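Local coordinates for cell division control protein 53 (PDB 3O2P) that serves as the cullin scaffold of SCF E3 ubiquitin ligases, which mark target proteins for proteasomal degradation, and is represented here by its C-terminal neddylation domain, at residues 72-76 against 84-88. Numbering follows the deposited sequence.
Sequences KGYLQ and YAYLA
Tyr74 and Tyr86 lie side by side and point the same way: CE1 of Tyr86 comes to the edge of the Tyr74 ring, near its plane, 4.0 Å from CD1, while CB of Lys72 meets that ring at another edge. The Tyr86 ring reaches its neighbour because CG stands anti to the backbone N (chi1 -176°), and its CD1 comes obliquely within 3.6 Å of Tyr74 O. Both tyrosines also touch Val29 of helix 8-35, and branched, apolar Leu75 is buried against Met32 and against Leu69 and Ile70 of helix 59-71. At the Tyr84 ring, Gln76 O lies near the plane at the edge; Tyr84 OH hydrogen-bonds to His40 ND1 and a bound glycerol. Gln76 and Ala85 form a hydrogen-bonded antiparallel pair, Gln76 N to Ala85 O 2.9 Å and Ala85 N to Gln76 O 2.7 Å. Beyond it, Leu87 N hydrogen-bonds to Tyr74 O at 2.8 Å, above the carbonyl plane. Leu87 CD2 lies against CB of Gln76, whose chain crosses it at about a right angle. An alanine here is likely to leave Gln76 CB and the Leu75 backbone without the methyls against them, opening a gap. Gly73 closes helix 59-71 in a Schellman motif, where a CB would jam against Lys72 O. Backbone bonds thus set the hairpin's register, while apolar and aromatic groups fasten this winged-helix wing to the helices.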
loop_
_atom_site.group_PDB
_atom_site.type_symbol
_atom_site.label_atom_id
_atom_site.label_comp_id
_atom_site.label_asym_id
_atom_site.label_seq_id
_atom_site.Cartn_x
_atom_site.Cartn_y
_atom_site.Cartn_z
ATOM N N LYS B 72 1.126 -3.507 14.505
ATOM C CA LYS B 72 1.838 -3.024 15.704
ATOM C C LYS B 72 3.360 -2.985 15.547
ATOM O O LYS B 72 4.062 -2.479 16.414
ATOM C CB LYS B 72 1.496 -3.869 16.938
ATOM C CG LYS B 72 0.070 -3.702 17.483
ATOM C CD LYS B 72 -0.300 -4.901 18.360
ATOM C CE LYS B 72 -1.521 -4.653 19.220
ATOM N NZ LYS B 72 -1.778 -5.830 20.111
ATOM N N GLY B 73 3.876 -3.553 14.469
ATOM C CA GLY B 73 5.303 -3.521 14.231
ATOM C C GLY B 73 6.059 -4.664 14.867
ATOM O O GLY B 73 7.262 -4.549 15.094
ATOM N N TYR B 74 5.367 -5.765 15.152
ATOM C CA TYR B 74 6.027 -6.968 15.658
ATOM C C TYR B 74 6.530 -7.875 14.543
ATOM O O TYR B 74 7.493 -8.610 14.732
ATOM C CB TYR B 74 5.086 -7.787 16.534
ATOM C CG TYR B 74 4.980 -7.310 17.952
ATOM C CD1 TYR B 74 5.862 -7.772 18.930
ATOM C CD2 TYR B 74 3.999 -6.399 18.319
ATOM C CE1 TYR B 74 5.763 -7.332 20.232
ATOM C CE2 TYR B 74 3.891 -5.955 19.608
ATOM C CZ TYR B 74 4.770 -6.419 20.565
ATOM O OH TYR B 74 4.657 -5.965 21.856
ATOM N N LEU B 75 5.856 -7.853 13.397
ATOM C CA LEU B 75 6.218 -8.741 12.302
ATOM C C LEU B 75 6.366 -7.992 10.992
ATOM O O LEU B 75 5.632 -7.046 10.723
ATOM C CB LEU B 75 5.152 -9.814 12.087
ATOM C CG LEU B 75 4.709 -10.796 13.157
ATOM C CD1 LEU B 75 3.533 -11.604 12.602
ATOM C CD2 LEU B 75 5.854 -11.707 13.561
ATOM N N GLN B 76 7.284 -8.463 10.157
ATOM C CA GLN B 76 7.444 -7.930 8.815
ATOM C C GLN B 76 7.226 -9.078 7.840
ATOM O O GLN B 76 7.823 -10.146 7.993
ATOM C CB GLN B 76 8.855 -7.373 8.650
ATOM C CG GLN B 76 9.023 -6.437 7.476
ATOM C CD GLN B 76 10.491 -6.194 7.118
ATOM O OE1 GLN B 76 11.405 -6.573 7.861
ATOM N NE2 GLN B 76 10.718 -5.566 5.965
ATOM N N TYR B 84 7.216 -14.556 7.442
ATOM C CA TYR B 84 7.271 -13.414 8.350
ATOM C C TYR B 84 8.589 -13.370 9.100
ATOM O O TYR B 84 9.188 -14.400 9.383
ATOM C CB TYR B 84 6.104 -13.430 9.353
ATOM C CG TYR B 84 4.752 -13.655 8.711
ATOM C CD1 TYR B 84 4.091 -12.628 8.043
ATOM C CD2 TYR B 84 4.144 -14.896 8.766
ATOM C CE1 TYR B 84 2.861 -12.841 7.449
ATOM C CE2 TYR B 84 2.924 -15.116 8.182
ATOM C CZ TYR B 84 2.284 -14.089 7.529
ATOM O OH TYR B 84 1.058 -14.323 6.943
ATOM N N ALA B 85 9.033 -12.163 9.409
ATOM C CA ALA B 85 10.225 -11.967 10.201
ATOM C C ALA B 85 9.845 -11.250 11.489
ATOM O O ALA B 85 9.067 -10.282 11.471
ATOM C CB ALA B 85 11.245 -11.153 9.413
ATOM N N TYR B 86 10.393 -11.719 12.608
ATOM C CA TYR B 86 10.164 -11.052 13.883
ATOM C C TYR B 86 10.950 -9.746 13.974
ATOM O O TYR B 86 12.117 -9.687 13.591
ATOM C CB TYR B 86 10.511 -11.969 15.067
ATOM C CG TYR B 86 10.208 -11.350 16.416
ATOM C CD1 TYR B 86 8.899 -11.155 16.832
ATOM C CD2 TYR B 86 11.230 -10.947 17.265
ATOM C CE1 TYR B 86 8.613 -10.577 18.056
ATOM C CE2 TYR B 86 10.956 -10.374 18.494
ATOM C CZ TYR B 86 9.644 -10.190 18.888
ATOM O OH TYR B 86 9.351 -9.619 20.109
ATOM N N LEU B 87 10.304 -8.707 14.493
ATOM C CA LEU B 87 10.942 -7.407 14.668
ATOM C C LEU B 87 11.008 -7.023 16.145
ATOM O O LEU B 87 9.984 -6.730 16.758
ATOM C CB LEU B 87 10.156 -6.323 13.926
ATOM C CG LEU B 87 9.910 -6.461 12.428
ATOM C CD1 LEU B 87 8.845 -5.455 12.008
ATOM C CD2 LEU B 87 11.201 -6.250 11.637
ATOM N N ALA B 88 12.202 -7.025 16.723
ATOM C CA ALA B 88 12.377 -6.457 18.052
ATOM C C ALA B 88 12.712 -4.974 17.918
ATOM O O ALA B 88 13.004 -4.299 18.904
ATOM C CB ALA B 88 13.463 -7.194 18.825
#